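Local coordinates for phosphogluconate dehydrogenase NAD-binding putative C-terminal domain-containing protein (Sinorhizobium meliloti, PDB 4EZB) that is of unknown function but probably acts as an oxidoreductase, at residues A[199-211]-A[276-288]. Numbering follows the deposited sequence.
Sequences SVMIKGVEALLIE and MSRAACETIAAAH
Ala207 and Ala280 meet methyl to methyl, their CB atoms 3.5 Å apart, closer than two methyl carbons normally sit, and show how small residues let two helices pack closely: the axes of 199-211 and 276-288 approach to 8.8 Å and cross at 57°. Beside this pair, Ile284 CG1 sits next to its own backbone N (chi1 -69°), which carries CD1 to 3.5 Å from the backbone O of Lys203. The side chain crosses those of Lys203 and Glu206 at about a right angle, Glu206 OE1 lying 3.6 Å from Ile284 CD1. Further along, Ile210 and Thr283 lie alongside one another, pointing opposite ways, CG2 to CG2 at 3.5 Å, while Ile210 CD1 reaches Ala287 CB at 3.7 Å. Both helices belong to the all-helical C-terminal part, which follows a sheet-based N-terminal part whose GxGxxA pattern is consistent with a Rossmann-type dinucleotide-binding fold. Thr283 OG1 donates to Ala279 O from above the carbonyl plane, opposite the face used by Thr283 N, and accepts from a water that also donates to Glu211 OE2. That carboxylate additionally takes the backbone N-H groups of Met276 and Ser277 of the second subunit, tying the crossing to the dimer. On helix 238-268, Arg256 forms a salt bridge with Glu206 OE1 and Thr249 a hydrogen bond with OE2; an alanine in place of Glu206 would probably leave Arg256 without this counter-charge and Ile284 without the carboxylate packed against it. Lys203 NZ bonds Ser199 OG and pairs with Glu259 of helix 238-268 in a salt bridge.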
ATOM      1  N   SER A 199       6.467   6.003  -7.803  1.00 42.90           N
ATOM      2  CA  SER A 199       6.142   4.597  -8.094  1.00 47.76           C
ATOM      3  C   SER A 199       5.727   3.802  -6.889  1.00 49.40           C
ATOM      4  O   SER A 199       4.923   2.876  -7.005  1.00 55.94           O
ATOM      5  CB  SER A 199       7.343   3.894  -8.702  1.00 51.82           C
ATOM      6  OG  SER A 199       7.217   3.879 -10.098  1.00 55.76           O
ATOM      7  N   VAL A 200       6.278   4.168  -5.734  1.00 45.46           N
ATOM      8  CA  VAL A 200       6.086   3.423  -4.500  1.00 44.75           C
ATOM      9  C   VAL A 200       4.636   3.422  -4.053  1.00 45.94           C
ATOM     10  O   VAL A 200       4.084   2.370  -3.731  1.00 48.28           O
ATOM     11  CB  VAL A 200       7.032   3.938  -3.392  1.00 45.49           C
ATOM     12  CG1 VAL A 200       6.692   3.341  -2.026  1.00 47.98           C
ATOM     13  CG2 VAL A 200       8.457   3.609  -3.783  1.00 45.32           C
HETATM   14  N   MSE A 201       4.019   4.595  -4.058  1.00 47.91           N
HETATM   15  CA  MSE A 201       2.612   4.729  -3.691  1.00 50.93           C
HETATM   16  C   MSE A 201       1.719   4.057  -4.699  1.00 44.66           C
HETATM   17  O   MSE A 201       0.775   3.357  -4.341  1.00 46.85           O
HETATM   18  CB  MSE A 201       2.280   6.212  -3.630  1.00 64.12           C
HETATM   19  CG  MSE A 201       2.808   6.846  -2.341  1.00 80.00           C
HETATM   20 SE   MSE A 201       2.028   6.019  -0.717  1.00 92.91          SE
HETATM   21  CE  MSE A 201       0.108   5.928  -1.187  1.00 81.95           C
ATOM     22  N   ILE A 202       2.028   4.249  -5.974  1.00 38.68           N
ATOM     23  CA  ILE A 202       1.151   3.812  -7.045  1.00 40.95           C
ATOM     24  C   ILE A 202       1.176   2.287  -7.195  1.00 38.69           C
ATOM     25  O   ILE A 202       0.147   1.651  -7.196  1.00 38.89           O
ATOM     26  CB  ILE A 202       1.497   4.528  -8.380  1.00 45.83           C
ATOM     27  CG1 ILE A 202       1.360   6.072  -8.227  1.00 45.96           C
ATOM     28  CG2 ILE A 202       0.644   3.968  -9.506  1.00 45.15           C
ATOM     29  CD1 ILE A 202       1.790   6.894  -9.435  1.00 44.84           C
ATOM     30  N   LYS A 203       2.365   1.727  -7.302  1.00 36.08           N
ATOM     31  CA  LYS A 203       2.548   0.285  -7.383  1.00 37.55           C
ATOM     32  C   LYS A 203       2.393  -0.451  -6.049  1.00 35.01           C
ATOM     33  O   LYS A 203       2.152  -1.685  -6.024  1.00 34.60           O
ATOM     34  CB  LYS A 203       3.932  -0.017  -7.960  1.00 39.83           C
ATOM     35  CG  LYS A 203       3.955  -0.139  -9.484  1.00 46.45           C
ATOM     36  CD  LYS A 203       4.016   1.203 -10.186  1.00 50.74           C
ATOM     37  CE  LYS A 203       4.741   1.104 -11.526  1.00 53.66           C
ATOM     38  NZ  LYS A 203       5.092   2.490 -11.933  1.00 54.88           N
ATOM     39  N   GLY A 204       2.584   0.291  -4.961  1.00 30.85           N
ATOM     40  CA  GLY A 204       2.349  -0.201  -3.621  1.00 29.67           C
ATOM     41  C   GLY A 204       0.872  -0.463  -3.472  1.00 29.29           C
ATOM     42  O   GLY A 204       0.464  -1.526  -3.013  1.00 29.96           O
ATOM     43  N   VAL A 205       0.061   0.504  -3.867  1.00 27.33           N
ATOM     44  CA  VAL A 205      -1.369   0.304  -3.836  1.00 30.95           C
ATOM     45  C   VAL A 205      -1.872  -0.863  -4.687  1.00 31.98           C
ATOM     46  O   VAL A 205      -2.804  -1.582  -4.297  1.00 32.21           O
ATOM     47  CB  VAL A 205      -2.123   1.577  -4.277  1.00 34.50           C
ATOM     48  CG1 VAL A 205      -3.559   1.241  -4.628  1.00 34.91           C
ATOM     49  CG2 VAL A 205      -2.111   2.600  -3.152  1.00 37.49           C
ATOM     50  N   GLU A 206      -1.298  -0.999  -5.880  1.00 32.23           N
ATOM     51  CA  GLU A 206      -1.642  -2.075  -6.784  1.00 34.69           C
ATOM     52  C   GLU A 206      -1.299  -3.427  -6.147  1.00 32.70           C
ATOM     53  O   GLU A 206      -2.087  -4.372  -6.199  1.00 32.51           O
ATOM     54  CB  GLU A 206      -0.853  -1.865  -8.077  1.00 41.95           C
ATOM     55  CG  GLU A 206      -0.862  -2.991  -9.101  1.00 45.79           C
ATOM     56  CD  GLU A 206       0.126  -2.731 -10.259  1.00 53.74           C
ATOM     57  OE1 GLU A 206       0.808  -1.685 -10.262  1.00 54.36           O
ATOM     58  OE2 GLU A 206       0.250  -3.580 -11.177  1.00 55.81           O
ATOM     59  N   ALA A 207      -0.109  -3.511  -5.571  1.00 29.82           N
ATOM     60  CA  ALA A 207       0.357  -4.693  -4.844  1.00 30.48           C
ATOM     61  C   ALA A 207      -0.540  -5.009  -3.628  1.00 34.36           C
ATOM     62  O   ALA A 207      -0.865  -6.177  -3.388  1.00 35.36           O
ATOM     63  CB  ALA A 207       1.791  -4.469  -4.374  1.00 29.03           C
ATOM     64  N   LEU A 208      -0.926  -3.979  -2.864  1.00 33.77           N
ATOM     65  CA  LEU A 208      -1.818  -4.192  -1.700  1.00 35.53           C
ATOM     66  C   LEU A 208      -3.162  -4.755  -2.131  1.00 35.99           C
ATOM     67  O   LEU A 208      -3.688  -5.672  -1.510  1.00 35.15           O
ATOM     68  CB  LEU A 208      -2.063  -2.911  -0.880  1.00 34.07           C
ATOM     69  CG  LEU A 208      -0.926  -2.290  -0.083  1.00 38.60           C
ATOM     70  CD1 LEU A 208      -1.313  -0.856   0.344  1.00 37.49           C
ATOM     71  CD2 LEU A 208      -0.596  -3.188   1.113  1.00 37.22           C
ATOM     72  N   LEU A 209      -3.721  -4.207  -3.201  1.00 36.63           N
ATOM     73  CA  LEU A 209      -4.971  -4.781  -3.740  1.00 36.10           C
ATOM     74  C   LEU A 209      -4.774  -6.231  -4.154  1.00 37.93           C
ATOM     75  O   LEU A 209      -5.644  -7.077  -3.926  1.00 37.11           O
ATOM     76  CB  LEU A 209      -5.509  -3.956  -4.905  1.00 34.84           C
ATOM     77  CG  LEU A 209      -6.075  -2.586  -4.480  1.00 35.76           C
ATOM     78  CD1 LEU A 209      -6.061  -1.620  -5.652  1.00 35.75           C
ATOM     79  CD2 LEU A 209      -7.492  -2.666  -3.917  1.00 35.54           C
ATOM     80  N   ILE A 210      -3.623  -6.544  -4.737  1.00 38.74           N
ATOM     81  CA  ILE A 210      -3.414  -7.926  -5.176  1.00 39.65           C
ATOM     82  C   ILE A 210      -3.407  -8.835  -3.941  1.00 38.04           C
ATOM     83  O   ILE A 210      -4.094  -9.873  -3.919  1.00 36.22           O
ATOM     84  CB  ILE A 210      -2.100  -8.087  -5.978  1.00 37.84           C
ATOM     85  CG1 ILE A 210      -2.189  -7.401  -7.351  1.00 38.06           C
ATOM     86  CG2 ILE A 210      -1.675  -9.561  -6.083  1.00 34.83           C
ATOM     87  CD1 ILE A 210      -0.826  -7.250  -8.045  1.00 36.52           C
ATOM     88  N   GLU A 211      -2.654  -8.433  -2.912  1.00 38.19           N
ATOM     89  CA  GLU A 211      -2.541  -9.244  -1.683  1.00 40.45           C
ATOM     90  C   GLU A 211      -3.890  -9.341  -0.917  1.00 40.74           C
ATOM     91  O   GLU A 211      -4.341 -10.423  -0.568  1.00 41.71           O
ATOM     92  CB  GLU A 211      -1.379  -8.759  -0.778  1.00 43.59           C
ATOM     93  CG  GLU A 211      -1.082  -9.715   0.386  1.00 46.80           C
ATOM     94  CD  GLU A 211       0.311  -9.594   1.010  1.00 50.49           C
ATOM     95  OE1 GLU A 211       0.399  -9.526   2.263  1.00 52.20           O
ATOM     96  OE2 GLU A 211       1.328  -9.604   0.271  1.00 47.14           O
HETATM   97  N   MSE A 276       8.742  -2.340   1.493  1.00 42.48           N
HETATM   98  CA  MSE A 276       7.446  -2.190   0.806  1.00 41.03           C
HETATM   99  C   MSE A 276       7.671  -2.255  -0.683  1.00 41.54           C
HETATM  100  O   MSE A 276       6.969  -2.985  -1.394  1.00 37.78           O
HETATM  101  CB  MSE A 276       6.711  -0.891   1.125  1.00 42.42           C
HETATM  102  CG  MSE A 276       6.339  -0.779   2.605  1.00 52.76           C
HETATM  103 SE   MSE A 276       5.147  -2.283   3.126  1.00 67.16          SE
HETATM  104  CE  MSE A 276       3.459  -1.820   2.200  1.00 57.95           C
ATOM    105  N   SER A 277       8.671  -1.519  -1.167  1.00 40.33           N
ATOM    106  CA  SER A 277       8.996  -1.527  -2.589  1.00 42.51           C
ATOM    107  C   SER A 277       9.427  -2.898  -3.055  1.00 41.44           C
ATOM    108  O   SER A 277       9.083  -3.306  -4.156  1.00 40.18           O
ATOM    109  CB  SER A 277      10.117  -0.543  -2.893  1.00 48.67           C
ATOM    110  OG  SER A 277       9.660   0.766  -2.647  1.00 54.74           O
ATOM    111  N   ARG A 278      10.224  -3.592  -2.249  1.00 43.46           N
ATOM    112  CA  ARG A 278      10.672  -4.923  -2.667  1.00 47.87           C
ATOM    113  C   ARG A 278       9.483  -5.909  -2.705  1.00 43.92           C
ATOM    114  O   ARG A 278       9.346  -6.677  -3.652  1.00 42.53           O
ATOM    115  CB  ARG A 278      11.795  -5.441  -1.762  1.00 53.36           C
ATOM    116  CG  ARG A 278      13.128  -4.719  -1.909  1.00 61.80           C
ATOM    117  CD  ARG A 278      13.899  -5.239  -3.110  1.00 72.37           C
ATOM    118  NE  ARG A 278      15.186  -4.567  -3.268  1.00 78.55           N
ATOM    119  CZ  ARG A 278      15.838  -4.452  -4.423  1.00 85.46           C
ATOM    120  NH1 ARG A 278      15.325  -4.957  -5.543  1.00 87.29           N
ATOM    121  NH2 ARG A 278      17.001  -3.815  -4.464  1.00 87.69           N
ATOM    122  N   ALA A 279       8.619  -5.856  -1.688  1.00 43.57           N
ATOM    123  CA  ALA A 279       7.485  -6.786  -1.603  1.00 41.94           C
ATOM    124  C   ALA A 279       6.504  -6.498  -2.736  1.00 42.38           C
ATOM    125  O   ALA A 279       5.965  -7.429  -3.317  1.00 41.91           O
ATOM    126  CB  ALA A 279       6.794  -6.705  -0.250  1.00 40.05           C
ATOM    127  N   ALA A 280       6.318  -5.217  -3.082  1.00 39.03           N
ATOM    128  CA  ALA A 280       5.373  -4.860  -4.152  1.00 40.94           C
ATOM    129  C   ALA A 280       5.800  -5.371  -5.550  1.00 43.82           C
ATOM    130  O   ALA A 280       4.987  -5.961  -6.292  1.00 40.02           O
ATOM    131  CB  ALA A 280       5.100  -3.368  -4.160  1.00 35.80           C
ATOM    132  N   CYS A 281       7.079  -5.159  -5.863  1.00 43.36           N
ATOM    133  CA  CYS A 281       7.753  -5.720  -7.026  1.00 47.57           C
ATOM    134  C   CYS A 281       7.577  -7.229  -7.122  1.00 47.05           C
ATOM    135  O   CYS A 281       7.132  -7.735  -8.155  1.00 47.14           O
ATOM    136  CB  CYS A 281       9.248  -5.342  -6.971  1.00 61.72           C
ATOM    137  SG  CYS A 281      10.417  -6.460  -7.787  1.00 79.62           S
ATOM    138  N   GLU A 282       7.932  -7.954  -6.061  1.00 46.02           N
ATOM    139  CA  GLU A 282       7.652  -9.385  -5.998  1.00 46.67           C
ATOM    140  C   GLU A 282       6.173  -9.691  -6.315  1.00 45.83           C
ATOM    141  O   GLU A 282       5.862 -10.581  -7.112  1.00 48.19           O
ATOM    142  CB  GLU A 282       8.011  -9.944  -4.619  1.00 53.98           C
ATOM    143  CG  GLU A 282       7.222 -11.214  -4.289  1.00 65.73           C
ATOM    144  CD  GLU A 282       7.807 -12.056  -3.171  1.00 84.74           C
ATOM    145  OE1 GLU A 282       7.167 -13.082  -2.822  1.00 93.28           O
ATOM    146  OE2 GLU A 282       8.892 -11.707  -2.649  1.00 91.19           O
ATOM    147  N   THR A 283       5.269  -8.938  -5.687  1.00 43.55           N
ATOM    148  CA  THR A 283       3.836  -9.209  -5.774  1.00 42.56           C
ATOM    149  C   THR A 283       3.314  -9.010  -7.178  1.00 41.71           C
ATOM    150  O   THR A 283       2.594  -9.868  -7.704  1.00 42.39           O
ATOM    151  CB  THR A 283       3.029  -8.329  -4.804  1.00 38.69           C
ATOM    152  OG1 THR A 283       3.467  -8.592  -3.461  1.00 37.26           O
ATOM    153  CG2 THR A 283       1.508  -8.628  -4.913  1.00 38.05           C
ATOM    154  N   ILE A 284       3.659  -7.871  -7.769  1.00 38.37           N
ATOM    155  CA  ILE A 284       3.227  -7.540  -9.131  1.00 39.03           C
ATOM    156  C   ILE A 284       3.768  -8.568 -10.159  1.00 40.77           C
ATOM    157  O   ILE A 284       3.040  -9.005 -11.058  1.00 40.43           O
ATOM    158  CB  ILE A 284       3.613  -6.085  -9.477  1.00 36.41           C
ATOM    159  CG1 ILE A 284       2.767  -5.110  -8.659  1.00 35.48           C
ATOM    160  CG2 ILE A 284       3.453  -5.800 -10.966  1.00 37.91           C
ATOM    161  CD1 ILE A 284       3.325  -3.698  -8.642  1.00 34.69           C
ATOM    162  N   ALA A 285       5.021  -8.990  -9.982  1.00 42.17           N
ATOM    163  CA  ALA A 285       5.633 -10.024 -10.847  1.00 43.96           C
ATOM    164  C   ALA A 285       4.962 -11.374 -10.675  1.00 47.35           C
ATOM    165  O   ALA A 285       4.668 -12.049 -11.663  1.00 50.14           O
ATOM    166  CB  ALA A 285       7.121 -10.159 -10.567  1.00 43.30           C
ATOM    167  N   ALA A 286       4.747 -11.779  -9.421  1.00 47.04           N
ATOM    168  CA  ALA A 286       4.050 -13.024  -9.131  1.00 47.08           C
ATOM    169  C   ALA A 286       2.661 -13.014  -9.745  1.00 46.00           C
ATOM    170  O   ALA A 286       2.242 -14.014 -10.312  1.00 50.30           O
ATOM    171  CB  ALA A 286       3.958 -13.252  -7.631  1.00 49.63           C
ATOM    172  N   ALA A 287       1.966 -11.876  -9.644  1.00 43.09           N
ATOM    173  CA  ALA A 287       0.584 -11.747 -10.113  1.00 42.34           C
ATOM    174  C   ALA A 287       0.490 -11.702 -11.636  1.00 42.73           C
ATOM    175  O   ALA A 287      -0.414 -12.320 -12.228  1.00 44.17           O
ATOM    176  CB  ALA A 287      -0.092 -10.528  -9.502  1.00 39.14           C
ATOM    177  N   HIS A 288       1.426 -10.988 -12.257  1.00 40.38           N
ATOM    178  CA  HIS A 288       1.526 -10.951 -13.717  1.00 43.43           C
ATOM    179  C   HIS A 288       1.718 -12.364 -14.302  1.00 43.49           C
ATOM    180  O   HIS A 288       1.016 -12.769 -15.245  1.00 43.00           O
ATOM    181  CB  HIS A 288       2.678 -10.047 -14.147  1.00 45.61           C
ATOM    182  CG  HIS A 288       2.881 -10.007 -15.627  1.00 50.70           C
ATOM    183  ND1 HIS A 288       2.132  -9.198 -16.460  1.00 52.91           N
ATOM    184  CD2 HIS A 288       3.722 -10.700 -16.429  1.00 53.05           C
ATOM    185  CE1 HIS A 288       2.515  -9.383 -17.710  1.00 54.01           C
ATOM    186  NE2 HIS A 288       3.482 -10.283 -17.719  1.00 56.89           N
TER
HETATM  187  O   HOH W   1       1.775 -10.382  -2.151  1.00 56.96           O